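Local coordinates for AT-rich interactive domain-containing protein 4 (Arabidopsis thaliana, PDB 6LQF) that reads chromatin through an ARID-PHD cassette that binds DNA and a trimethylated histone H3 tail, and regulates the floral transition, at residues Arg63-Leu66 with Phe67-Tyr70; Tyr70-Val73 with Val74-Gly78; Glu132-Leu135 with Ile136-Ser139; Tyr179-Pro182 with Asn183-Val186. All blocks are in the same frame, centred on the assembly; numbering follows the deposited sequence.

Interaction 1: residues Arg63-Leu66 with Phe67-Tyr70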
ATOM      1  N   ARG A  63      -7.503  -9.639 -13.623  1.00 16.96           N
ATOM      2  CA  ARG A  63      -8.429  -8.744 -12.895  1.00 17.42           C
ATOM      3  C   ARG A  63      -7.662  -7.914 -11.868  1.00 15.98           C
ATOM      4  O   ARG A  63      -6.764  -8.416 -11.220  1.00 18.31           O
ATOM      5  CB  ARG A  63      -9.536  -9.555 -12.195  1.00 19.48           C
ATOM      6  CG  ARG A  63     -10.630  -8.658 -11.571  1.00 20.26           C
ATOM      7  CD  ARG A  63     -11.762  -9.542 -10.955  1.00 22.26           C
ATOM      8  NE  ARG A  63     -12.222 -10.651 -11.818  1.00 24.32           N
ATOM      9  CZ  ARG A  63     -13.225 -10.519 -12.682  1.00 24.40           C
ATOM     10  NH1 ARG A  63     -13.917  -9.386 -12.812  1.00 25.21           N
ATOM     11  NH2 ARG A  63     -13.591 -11.542 -13.419  1.00 29.03           N
ATOM     12  N   LEU A  64      -7.978  -6.633 -11.745  1.00 16.60           N
ATOM     13  CA  LEU A  64      -7.264  -5.769 -10.810  1.00 17.04           C
ATOM     14  C   LEU A  64      -7.319  -6.277  -9.360  1.00 19.07           C
ATOM     15  O   LEU A  64      -8.417  -6.545  -8.858  1.00 20.08           O
ATOM     16  CB  LEU A  64      -7.891  -4.389 -10.924  1.00 15.70           C
ATOM     17  CG  LEU A  64      -7.294  -3.352  -9.986  1.00 19.63           C
ATOM     18  CD1 LEU A  64      -5.861  -3.046 -10.394  1.00 21.78           C
ATOM     19  CD2 LEU A  64      -8.184  -2.124 -10.065  1.00 22.19           C
ATOM     20  N   ASP A  65      -6.152  -6.402  -8.714  1.00 18.09           N
ATOM     21  CA  ASP A  65      -6.027  -6.925  -7.337  1.00 20.77           C
ATOM     22  C   ASP A  65      -6.132  -5.801  -6.299  1.00 16.97           C
ATOM     23  O   ASP A  65      -5.105  -5.228  -5.835  1.00 18.65           O
ATOM     24  CB  ASP A  65      -4.676  -7.660  -7.210  1.00 18.27           C
ATOM     25  CG  ASP A  65      -4.383  -8.181  -5.808  1.00 18.87           C
ATOM     26  OD1 ASP A  65      -5.230  -8.084  -4.891  1.00 20.78           O
ATOM     27  OD2 ASP A  65      -3.259  -8.733  -5.654  1.00 21.55           O
ATOM     28  N   LEU A  66      -7.349  -5.458  -5.944  1.00 17.48           N
ATOM     29  CA  LEU A  66      -7.590  -4.304  -5.055  1.00 16.98           C
ATOM     30  C   LEU A  66      -7.112  -4.540  -3.645  1.00 17.28           C
ATOM     31  O   LEU A  66      -6.717  -3.586  -2.945  1.00 18.23           O
ATOM     32  CB  LEU A  66      -9.093  -3.961  -5.004  1.00 18.15           C
ATOM     33  CG  LEU A  66      -9.683  -3.402  -6.251  1.00 18.21           C
ATOM     34  CD1 LEU A  66     -11.200  -3.420  -6.095  1.00 22.49           C
ATOM     35  CD2 LEU A  66      -9.226  -1.956  -6.381  1.00 19.74           C
ATOM     36  N   PHE A  67      -7.136  -5.807  -3.187  1.00 17.33           N
ATOM     37  CA  PHE A  67      -6.701  -6.090  -1.817  1.00 17.61           C
ATOM     38  C   PHE A  67      -5.237  -5.766  -1.584  1.00 17.68           C
ATOM     39  O   PHE A  67      -4.876  -5.077  -0.596  1.00 17.72           O
ATOM     40  CB  PHE A  67      -6.966  -7.572  -1.551  1.00 17.57           C
ATOM     41  CG  PHE A  67      -6.684  -8.017  -0.150  1.00 20.36           C
ATOM     42  CD1 PHE A  67      -7.209  -7.353   0.953  1.00 22.30           C
ATOM     43  CD2 PHE A  67      -5.912  -9.140   0.058  1.00 25.96           C
ATOM     44  CE1 PHE A  67      -6.970  -7.831   2.254  1.00 30.24           C
ATOM     45  CE2 PHE A  67      -5.680  -9.597   1.370  1.00 24.16           C
ATOM     46  CZ  PHE A  67      -6.245  -8.956   2.428  1.00 27.00           C
ATOM     47  N   ASN A  68      -4.378  -6.217  -2.500  1.00 15.16           N
ATOM     48  CA  ASN A  68      -2.959  -5.942  -2.276  1.00 17.74           C
ATOM     49  C   ASN A  68      -2.636  -4.501  -2.611  1.00 18.81           C
ATOM     50  O   ASN A  68      -1.768  -3.922  -1.950  1.00 20.12           O
ATOM     51  CB  ASN A  68      -2.100  -6.907  -3.061  1.00 18.65           C
ATOM     52  CG  ASN A  68      -2.092  -8.280  -2.392  1.00 20.91           C
ATOM     53  OD1 ASN A  68      -1.705  -8.363  -1.204  1.00 26.39           O
ATOM     54  ND2 ASN A  68      -2.571  -9.307  -3.067  1.00 25.37           N
ATOM     55  N   LEU A  69      -3.354  -3.879  -3.575  1.00 14.98           N
ATOM     56  CA  LEU A  69      -3.139  -2.460  -3.861  1.00 15.72           C
ATOM     57  C   LEU A  69      -3.430  -1.658  -2.578  1.00 17.08           C
ATOM     58  O   LEU A  69      -2.635  -0.766  -2.155  1.00 18.11           O
ATOM     59  CB  LEU A  69      -4.086  -2.027  -5.019  1.00 16.38           C
ATOM     60  CG  LEU A  69      -4.216  -0.513  -5.268  1.00 16.32           C
ATOM     61  CD1 LEU A  69      -2.824   0.024  -5.574  1.00 18.36           C
ATOM     62  CD2 LEU A  69      -5.157  -0.242  -6.480  1.00 20.39           C
ATOM     63  N   TYR A  70      -4.557  -1.958  -1.938  1.00 16.84           N
ATOM     64  CA  TYR A  70      -4.956  -1.247  -0.715  1.00 16.73           C
ATOM     65  C   TYR A  70      -3.953  -1.466   0.404  1.00 17.50           C
ATOM     66  O   TYR A  70      -3.505  -0.499   1.003  1.00 17.22           O
ATOM     67  CB  TYR A  70      -6.329  -1.718  -0.263  1.00 16.03           C
ATOM     68  CG  TYR A  70      -6.850  -0.938   0.929  1.00 15.53           C
ATOM     69  CD1 TYR A  70      -7.326   0.379   0.767  1.00 16.44           C
ATOM     70  CD2 TYR A  70      -6.947  -1.540   2.189  1.00 18.08           C
ATOM     71  CE1 TYR A  70      -7.847   1.062   1.833  1.00 17.27           C
ATOM     72  CE2 TYR A  70      -7.475  -0.842   3.289  1.00 17.59           C
ATOM     73  CZ  TYR A  70      -7.958   0.440   3.078  1.00 16.57           C
ATOM     74  OH  TYR A  70      -8.495   1.135   4.156  1.00 21.12           O
TER
HETATM   75  O   HOH W   1      -7.933  -8.321  -4.578  1.00 22.15           O
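Asp-65 holds Asn-68 with both carboxylate oxygens. Asp-65 OD2 offers its syn lone pair to Asn-68 ND2 at 2.7 Å, a nearly straight bond lying in the amide plane, although the carboxylate and amide planes stand 83° apart. Its partner OD1 takes the backbone: Asn-68 N reaches Asp-65 OD1 at 3.2 Å, from above the carboxylate plane. With CG anti to the backbone N (chi1 177°), the carboxylate folds over the first turn of the helix, where the amide N-H groups still lack helical acceptors. Water 1 extends the cap, donating to Asp-65 OD1 at 2.7 Å and accepting from Phe-67 N at 3.0 Å. The regular pattern begins with Leu-69 N bonded to Asp-65 O (3.2 Å) and Tyr-70 N to Leu-66 O (2.9 Å). Beside it, Leu-66 CD2 and Leu-69 CD2 come within 4.4 Å. With alanine in place of Asp-65, Asn-68 N is likely to lose its capping acceptor and the Asn-68 amide one of the bonds that fix its rotation. In the second shell, Arg-96 N also binds Asp-65 OD2, Asn-97 OD1 takes Asp-65 N, and Arg-71 NH2 holds Asn-68 OD1 from the next turn. Leu-66 and Leu-69 pack on helix 107-118 through Tyr-118 and Tyr-115. The arrangement is a classic aspartate N-cap, here starting helix 66-74 of the ARID domain.

Interaction 2: residues Tyr70-Val73 with Val74-Gly78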
ATOM      1  N   TYR A  70      -4.557  -1.958  -1.938  1.00 16.84           N
ATOM      2  CA  TYR A  70      -4.956  -1.247  -0.715  1.00 16.73           C
ATOM      3  C   TYR A  70      -3.953  -1.466   0.404  1.00 17.50           C
ATOM      4  O   TYR A  70      -3.505  -0.499   1.003  1.00 17.22           O
ATOM      5  CB  TYR A  70      -6.329  -1.718  -0.263  1.00 16.03           C
ATOM      6  CG  TYR A  70      -6.850  -0.938   0.929  1.00 15.53           C
ATOM      7  CD1 TYR A  70      -7.326   0.379   0.767  1.00 16.44           C
ATOM      8  CD2 TYR A  70      -6.947  -1.540   2.189  1.00 18.08           C
ATOM      9  CE1 TYR A  70      -7.847   1.062   1.833  1.00 17.27           C
ATOM     10  CE2 TYR A  70      -7.475  -0.842   3.289  1.00 17.59           C
ATOM     11  CZ  TYR A  70      -7.958   0.440   3.078  1.00 16.57           C
ATOM     12  OH  TYR A  70      -8.495   1.135   4.156  1.00 21.12           O
ATOM     13  N   ARG A  71      -3.566  -2.732   0.647  1.00 15.67           N
ATOM     14  CA  ARG A  71      -2.644  -3.026   1.776  1.00 16.54           C
ATOM     15  C   ARG A  71      -1.310  -2.307   1.594  1.00 18.04           C
ATOM     16  O   ARG A  71      -0.767  -1.741   2.572  1.00 18.40           O
ATOM     17  CB  ARG A  71      -2.426  -4.520   1.923  1.00 18.36           C
ATOM     18  CG  ARG A  71      -3.713  -5.190   2.411  1.00 21.29           C
ATOM     19  CD  ARG A  71      -3.537  -6.572   2.924  1.00 23.75           C
ATOM     20  NE  ARG A  71      -2.993  -7.450   1.923  1.00 34.20           N
ATOM     21  CZ  ARG A  71      -2.669  -8.719   2.174  1.00 46.78           C
ATOM     22  NH1 ARG A  71      -2.825  -9.212   3.404  1.00 39.58           N
ATOM     23  NH2 ARG A  71      -2.183  -9.492   1.208  1.00 52.24           N
ATOM     24  N   GLU A  72      -0.802  -2.286   0.363  1.00 16.15           N
ATOM     25  CA  GLU A  72       0.508  -1.683   0.167  1.00 15.72           C
ATOM     26  C   GLU A  72       0.458  -0.165   0.341  1.00 17.01           C
ATOM     27  O   GLU A  72       1.419   0.472   0.841  1.00 18.09           O
ATOM     28  CB  GLU A  72       1.065  -2.015  -1.208  1.00 18.35           C
ATOM     29  CG  GLU A  72       1.424  -3.501  -1.361  1.00 18.12           C
ATOM     30  CD  GLU A  72       2.312  -4.061  -0.224  1.00 26.85           C
ATOM     31  OE1 GLU A  72       3.246  -3.355   0.222  1.00 25.99           O
ATOM     32  OE2 GLU A  72       2.112  -5.231   0.237  1.00 29.32           O
ATOM     33  N   VAL A  73      -0.638   0.459  -0.013  1.00 15.74           N
ATOM     34  CA  VAL A  73      -0.741   1.916   0.099  1.00 15.69           C
ATOM     35  C   VAL A  73      -1.032   2.343   1.526  1.00 15.12           C
ATOM     36  O   VAL A  73      -0.348   3.283   2.031  1.00 17.55           O
ATOM     37  CB  VAL A  73      -1.833   2.469  -0.847  1.00 15.94           C
ATOM     38  CG1 VAL A  73      -2.129   3.972  -0.536  1.00 16.01           C
ATOM     39  CG2 VAL A  73      -1.342   2.321  -2.282  1.00 17.25           C
ATOM     40  N   VAL A  74      -1.927   1.635   2.228  1.00 16.20           N
ATOM     41  CA  VAL A  74      -2.255   2.152   3.562  1.00 16.51           C
ATOM     42  C   VAL A  74      -1.097   1.852   4.524  1.00 19.15           C
ATOM     43  O   VAL A  74      -0.881   2.606   5.479  1.00 18.19           O
ATOM     44  CB  VAL A  74      -3.573   1.649   4.123  1.00 17.64           C
ATOM     45  CG1 VAL A  74      -4.693   2.100   3.167  1.00 19.24           C
ATOM     46  CG2 VAL A  74      -3.598   0.100   4.268  1.00 20.06           C
ATOM     47  N   SER A  75      -0.323   0.790   4.262  1.00 16.66           N
ATOM     48  CA  SER A  75       0.851   0.477   5.135  1.00 16.17           C
ATOM     49  C   SER A  75       1.915   1.559   5.026  1.00 18.20           C
ATOM     50  O   SER A  75       2.770   1.662   5.933  1.00 19.78           O
ATOM     51  CB  SER A  75       1.430  -0.867   4.781  1.00 19.40           C
ATOM     52  OG  SER A  75       2.074  -0.861   3.534  1.00 23.32           O
ATOM     53  N   ARG A  76       1.864   2.362   3.958  1.00 17.53           N
ATOM     54  CA  ARG A  76       2.831   3.449   3.758  1.00 19.15           C
ATOM     55  C   ARG A  76       2.275   4.832   4.070  1.00 18.55           C
ATOM     56  O   ARG A  76       2.934   5.862   3.811  1.00 20.90           O
ATOM     57  CB  ARG A  76       3.362   3.423   2.337  1.00 17.03           C
ATOM     58  CG  ARG A  76       4.236   2.169   2.123  1.00 18.67           C
ATOM     59  CD  ARG A  76       4.661   2.052   0.704  1.00 22.22           C
ATOM     60  NE  ARG A  76       5.661   0.995   0.530  1.00 20.33           N
ATOM     61  CZ  ARG A  76       5.366  -0.288   0.362  1.00 18.20           C
ATOM     62  NH1 ARG A  76       4.110  -0.695   0.367  1.00 17.80           N
ATOM     63  NH2 ARG A  76       6.334  -1.180   0.196  1.00 18.32           N
ATOM     64  N   GLY A  77       1.110   4.887   4.704  1.00 18.57           N
ATOM     65  CA  GLY A  77       0.582   6.163   5.121  1.00 20.24           C
ATOM     66  C   GLY A  77      -0.576   6.661   4.300  1.00 18.73           C
ATOM     67  O   GLY A  77      -1.062   7.756   4.572  1.00 24.96           O
ATOM     68  N   GLY A  78      -1.046   5.884   3.321  1.00 18.91           N
ATOM     69  CA  GLY A  78      -2.248   6.277   2.572  1.00 18.15           C
ATOM     70  C   GLY A  78      -1.946   7.028   1.289  1.00 18.39           C
ATOM     71  O   GLY A  78      -0.784   7.361   0.998  1.00 20.22           O
TER
HETATM   72  O   HOH W   2       6.162  -3.614  -1.193  1.00 28.85           O
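A Schellman motif ends helix 66-74: Gly-78 N reaches back to Val-73 O at 3.0 Å, and inside that loop Gly-77 N bonds Val-74 O at 3.1 Å. Gly-77, at positive phi, is the C-prime residue that reverses the chain. Val-73 O also accepts from Arg-76 N at 3.1 Å, the two donors arriving from opposite faces of its carbonyl plane. On the flank of this last turn, Arg-76 NH1 grips Glu-72 twice. It forms a salt bridge of 2.8 Å to the anti lone pair of Glu-72 OE1 and a hydrogen bond of 3.0 Å to Glu-72 O, with both acceptors close to the guanidinium plane and the carboxylate plane turned 54° from it. The bend of Glu-72 at chi2 (-51°) swings OE1 round to Arg-76 NH1 on the next turn, and water 2 accepts from Arg-76 NH2 at 2.8 Å while donating to Glu-72 OE1. Elsewhere, Val-74 CG1 sits over one face of the Tyr-70 ring in a CH-pi contact, 3.8 Å from the ring centroid. Glu-72 OE2 has a second cation in Lys-94. The bound peptide salt-bridges Glu-72 OE1 with a basic side chain, and its backbone bonds Arg-76 NE. The contact thus pairs a Schellman turn with glycine at C-prime and the Glu-72 to Arg-76 salt bridge, forming an ARID surface that meets the histone peptide.

Interaction 3: residues Glu132-Leu135 with Ile136-Ser139. With ZN (zinc ion), chain G.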
ATOM      1  N   GLU A 132       2.689   4.853  12.393  1.00 27.55           N
ATOM      2  CA  GLU A 132       3.795   4.541  13.330  1.00 25.71           C
ATOM      3  C   GLU A 132       4.828   5.641  13.361  1.00 30.79           C
ATOM      4  O   GLU A 132       5.081   6.296  12.351  1.00 26.48           O
ATOM      5  CB  GLU A 132       4.494   3.250  12.937  1.00 29.08           C
ATOM      6  CG  GLU A 132       3.688   1.984  13.035  1.00 34.90           C
ATOM      7  CD  GLU A 132       4.502   0.817  12.535  1.00 42.99           C
ATOM      8  OE1 GLU A 132       5.654   0.651  13.006  1.00 47.06           O
ATOM      9  OE2 GLU A 132       4.017   0.099  11.637  1.00 43.39           O
ATOM     10  N   CYS A 133       5.440   5.809  14.527  1.00 24.44           N
ATOM     11  CA  CYS A 133       6.546   6.759  14.675  1.00 24.50           C
ATOM     12  C   CYS A 133       7.862   6.057  14.334  1.00 26.73           C
ATOM     13  O   CYS A 133       7.930   4.842  14.184  1.00 28.20           O
ATOM     14  CB  CYS A 133       6.599   7.319  16.096  1.00 26.39           C
ATOM     15  SG  CYS A 133       7.084   6.116  17.370  1.00 64.67           S
ATOM     16  N   CYS A 134       8.901   6.855  14.180  1.00 22.74           N
ATOM     17  CA  CYS A 134      10.265   6.354  13.968  1.00 20.96           C
ATOM     18  C   CYS A 134      10.767   5.580  15.180  1.00 24.44           C
ATOM     19  O   CYS A 134      10.687   6.066  16.300  1.00 24.21           O
ATOM     20  CB  CYS A 134      11.202   7.563  13.681  1.00 24.47           C
ATOM     21  SG  CYS A 134      12.934   7.113  13.503  1.00 21.75           S
ATOM     22  N   LEU A 135      11.293   4.388  14.946  1.00 24.17           N
ATOM     23  CA  LEU A 135      11.735   3.523  16.040  1.00 23.20           C
ATOM     24  C   LEU A 135      12.936   4.124  16.720  1.00 24.81           C
ATOM     25  O   LEU A 135      13.221   3.761  17.877  1.00 26.82           O
ATOM     26  CB  LEU A 135      12.045   2.092  15.518  1.00 24.43           C
ATOM     27  CG  LEU A 135      13.174   1.939  14.480  1.00 20.40           C
ATOM     28  CD1 LEU A 135      14.526   1.674  15.130  1.00 24.56           C
ATOM     29  CD2 LEU A 135      12.868   0.815  13.485  1.00 25.30           C
ATOM     30  N   ILE A 136      13.664   4.986  16.007  1.00 21.59           N
ATOM     31  CA  ILE A 136      14.848   5.656  16.626  1.00 24.77           C
ATOM     32  C   ILE A 136      14.482   6.895  17.404  1.00 25.40           C
ATOM     33  O   ILE A 136      14.734   6.959  18.610  1.00 29.81           O
ATOM     34  CB  ILE A 136      15.893   6.019  15.547  1.00 23.16           C
ATOM     35  CG1 ILE A 136      16.383   4.722  14.896  1.00 27.08           C
ATOM     36  CG2 ILE A 136      17.083   6.759  16.186  1.00 24.76           C
ATOM     37  CD1 ILE A 136      17.117   4.909  13.557  1.00 27.82           C
ATOM     38  N   CYS A 137      13.897   7.893  16.746  1.00 23.80           N
ATOM     39  CA  CYS A 137      13.624   9.190  17.407  1.00 23.19           C
ATOM     40  C   CYS A 137      12.237   9.363  18.012  1.00 25.97           C
ATOM     41  O   CYS A 137      11.978  10.357  18.671  1.00 28.05           O
ATOM     42  CB  CYS A 137      13.843  10.339  16.442  1.00 26.28           C
ATOM     43  SG  CYS A 137      12.524  10.521  15.181  1.00 26.54           S
ATOM     44  N   ARG A 138      11.332   8.441  17.702  1.00 23.25           N
ATOM     45  CA  ARG A 138       9.993   8.342  18.299  1.00 27.69           C
ATOM     46  C   ARG A 138       9.063   9.468  17.842  1.00 28.87           C
ATOM     47  O   ARG A 138       8.050   9.739  18.494  1.00 33.74           O
ATOM     48  CB  ARG A 138      10.068   8.299  19.839  1.00 32.10           C
ATOM     49  CG  ARG A 138      11.186   7.459  20.443  1.00 38.51           C
ATOM     50  CD  ARG A 138      11.157   5.980  20.048  1.00 52.39           C
ATOM     51  NE  ARG A 138       9.822   5.397  20.130  1.00 63.09           N
ATOM     52  CZ  ARG A 138       9.559   4.093  20.042  1.00 69.52           C
ATOM     53  NH1 ARG A 138      10.547   3.212  19.888  1.00 69.53           N
ATOM     54  NH2 ARG A 138       8.303   3.665  20.113  1.00 69.60           N
ATOM     55  N   SER A 139       9.381  10.104  16.717  1.00 27.59           N
ATOM     56  CA  SER A 139       8.504  11.131  16.153  1.00 30.50           C
ATOM     57  C   SER A 139       8.018  10.725  14.762  1.00 30.00           C
ATOM     58  O   SER A 139       8.517   9.741  14.188  1.00 27.06           O
ATOM     59  CB  SER A 139       9.241  12.464  16.068  1.00 35.73           C
ATOM     60  OG  SER A 139       9.872  12.607  14.800  1.00 38.37           O
TER
HETATM   61 ZN    ZN G 803      13.542   9.398  13.323  1.00 22.45          ZN
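Cys-134 and Cys-137 pinch the tight side of this loop onto a zinc ion, Cys-134 SG at 2.4 Å and Cys-137 SG at 2.4 Å from the metal. Cys-134 SG, anti to its own amide nitrogen (chi1 176°), lies beneath the following turn, where Cys-137 N points almost straight at it from 3.5 Å and Ile-136 N adds a weak bond. Ser-139 N in turn donates to Cys-137 SG at 3.5 Å. Such N-H groups around the sulfurs would probably spread the charge of zinc-bound thiolates. Two backbone bonds close the ring, Cys-134 N to Ser-139 O at 2.9 Å and Arg-138 N to Cys-134 O at 2.8 Å. This is the first CxxC zinc knuckle of the PHD finger, and His-156 and Cys-159 complete the site. Leu-135 CD1 meets Ile-136 CG1 at 3.6 Å beside it, and both side chains continue onto Ala-155 of strand 154-156. The other side is far looser. Arg-138, exposed and with a positive phi, bends at chi2 and chi3 so that its guanidinium folds back over the loop with Cys-134 O over one face, and across this contact Arg-138 NH1 makes a weak bond of 3.4 Å to Leu-135 O.

Interaction 4: residues Tyr179-Pro182 with Asn183-Val186. With ZN (zinc ion), chain F.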
ATOM      1  N   TYR A 179      17.095  -3.713   4.478  1.00 19.51           N
ATOM      2  CA  TYR A 179      17.358  -2.830   5.597  1.00 20.68           C
ATOM      3  C   TYR A 179      17.076  -3.547   6.926  1.00 21.42           C
ATOM      4  O   TYR A 179      16.000  -4.081   7.111  1.00 21.47           O
ATOM      5  CB  TYR A 179      16.519  -1.548   5.500  1.00 18.89           C
ATOM      6  CG  TYR A 179      16.748  -0.661   6.700  1.00 19.83           C
ATOM      7  CD1 TYR A 179      17.937   0.030   6.837  1.00 20.66           C
ATOM      8  CD2 TYR A 179      15.787  -0.530   7.706  1.00 19.97           C
ATOM      9  CE1 TYR A 179      18.173   0.821   7.963  1.00 19.96           C
ATOM     10  CE2 TYR A 179      16.010   0.256   8.838  1.00 20.59           C
ATOM     11  CZ  TYR A 179      17.221   0.907   8.960  1.00 19.76           C
ATOM     12  OH  TYR A 179      17.512   1.712  10.057  1.00 23.37           O
ATOM     13  N   VAL A 180      18.039  -3.509   7.850  1.00 19.35           N
ATOM     14  CA  VAL A 180      17.839  -4.030   9.195  1.00 22.73           C
ATOM     15  C   VAL A 180      18.181  -2.910  10.139  1.00 20.64           C
ATOM     16  O   VAL A 180      19.277  -2.352  10.038  1.00 25.89           O
ATOM     17  CB  VAL A 180      18.710  -5.273   9.455  1.00 23.18           C
ATOM     18  CG1 VAL A 180      18.632  -5.723  10.894  1.00 24.41           C
ATOM     19  CG2 VAL A 180      18.281  -6.403   8.509  1.00 25.17           C
ATOM     20  N   CYS A 181      17.269  -2.576  11.034  1.00 19.98           N
ATOM     21  CA  CYS A 181      17.434  -1.388  11.897  1.00 21.32           C
ATOM     22  C   CYS A 181      18.522  -1.566  12.968  1.00 24.70           C
ATOM     23  O   CYS A 181      18.987  -2.705  13.179  1.00 22.74           O
ATOM     24  CB  CYS A 181      16.066  -1.060  12.566  1.00 21.54           C
ATOM     25  SG  CYS A 181      15.653  -2.043  14.067  1.00 23.13           S
ATOM     26  N   PRO A 182      18.953  -0.467  13.602  1.00 23.42           N
ATOM     27  CA  PRO A 182      20.052  -0.580  14.574  1.00 25.52           C
ATOM     28  C   PRO A 182      19.663  -1.444  15.769  1.00 26.51           C
ATOM     29  O   PRO A 182      20.539  -2.080  16.361  1.00 28.88           O
ATOM     30  CB  PRO A 182      20.285   0.880  15.000  1.00 22.58           C
ATOM     31  CG  PRO A 182      19.802   1.713  13.864  1.00 24.54           C
ATOM     32  CD  PRO A 182      18.593   0.937  13.318  1.00 24.17           C
ATOM     33  N   ASN A 183      18.405  -1.418  16.193  1.00 22.25           N
ATOM     34  CA  ASN A 183      17.993  -2.240  17.336  1.00 27.09           C
ATOM     35  C   ASN A 183      18.016  -3.745  17.051  1.00 32.90           C
ATOM     36  O   ASN A 183      18.305  -4.530  17.954  1.00 34.96           O
ATOM     37  CB  ASN A 183      16.609  -1.792  17.820  1.00 29.64           C
ATOM     38  CG  ASN A 183      16.640  -0.380  18.361  1.00 40.92           C
ATOM     39  OD1 ASN A 183      17.730   0.172  18.580  1.00 43.98           O
ATOM     40  ND2 ASN A 183      15.483   0.198  18.614  1.00 41.53           N
ATOM     41  N   CYS A 184      17.734  -4.153  15.811  1.00 26.42           N
ATOM     42  CA  CYS A 184      17.723  -5.567  15.423  1.00 26.92           C
ATOM     43  C   CYS A 184      19.094  -6.135  15.088  1.00 29.59           C
ATOM     44  O   CYS A 184      19.351  -7.330  15.238  1.00 30.23           O
ATOM     45  CB  CYS A 184      16.834  -5.769  14.200  1.00 23.96           C
ATOM     46  SG  CYS A 184      15.085  -5.700  14.551  1.00 24.73           S
ATOM     47  N   SER A 185      19.972  -5.288  14.590  1.00 26.78           N
ATOM     48  CA  SER A 185      21.245  -5.732  14.042  1.00 33.07           C
ATOM     49  C   SER A 185      22.099  -6.503  15.027  1.00 34.82           C
ATOM     50  O   SER A 185      22.291  -6.072  16.162  1.00 34.24           O
ATOM     51  CB  SER A 185      22.026  -4.524  13.531  1.00 30.48           C
ATOM     52  OG  SER A 185      21.484  -4.110  12.282  1.00 35.80           O
ATOM     53  N   VAL A 186      22.588  -7.659  14.574  1.00 33.47           N
ATOM     54  CA  VAL A 186      23.627  -8.356  15.331  1.00 31.48           C
ATOM     55  C   VAL A 186      24.966  -8.184  14.609  1.00 36.78           C
ATOM     56  O   VAL A 186      25.992  -8.732  15.055  1.00 45.37           O
ATOM     57  CB  VAL A 186      23.288  -9.872  15.537  1.00 37.94           C
ATOM     58  CG1 VAL A 186      21.970 -10.005  16.330  1.00 36.86           C
ATOM     59  CG2 VAL A 186      23.224 -10.648  14.192  1.00 35.58           C
TER
HETATM   60 ZN    ZN F 802      14.327  -3.835  13.457  1.00 22.10          ZN
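The last CxxC knuckle of the PHD finger brings Cys-181 and Cys-184 to one zinc ion, Cys-181 SG at 2.3 Å and Cys-184 SG at 2.3 Å from it, with Cys-148 and Cys-151 completing the tetrad. The two sulfurs reach the metal by different torsions: that of Cys-181 stands between its backbone N and carbonyl carbon (chi1 82°), that of Cys-184 anti to its carbonyl carbon (chi1 -75°). Cys-184 N adds a weak bond to Cys-181 SG at 3.4 Å. Behind the metal, Cys-181 O is the anchor of the turn. Ser-185 N meets it at 3.1 Å, nearly along the C=O axis, and Ser-185 OG donates to Cys-181 O at 3.0 Å from 46° above the carbonyl plane. The same hydroxyl is bonded to Arg-162 NH2, while Arg-162 NH1 holds Val-180 O. Val-180 CG1 packs on Cys-184 CB at 3.8 Å and lies beside Ser-185 OG. Replacing Ser-185 by alanine would probably leave Arg-162 NH2 without this acceptor and Cys-181 O with one bond fewer behind the knuckle. A carbonyl held by the backbone N-H and hydroxyl of the residue after the second cysteine belongs here to the CxxC knuckle of the PHD finger's Cys4 zinc site.

In the fold
Interactions 1 and 2 are the two ends of helix 66-74 in the ARID domain, with centres 12 Å apart and Tyr-70 common to both. Interactions 3 and 4 lie in the PHD finger, each supplying two ligands to a different zinc ion. Their centres are 14 Å apart and they touch directly: Leu-135 CD2 packs on Cys-181 CB at 3.8 Å, tying the two zinc knuckles together. Between the domains, interactions 2 and 3 approach to about 6 Å at their nearest atoms without touching. The bound peptide meets both domains, at Glu-72 and Arg-76 in interaction 2 and at Tyr-179 in interaction 4, whereas the DNA comes nearest to interaction 1, about 7 Å from its nearest atom.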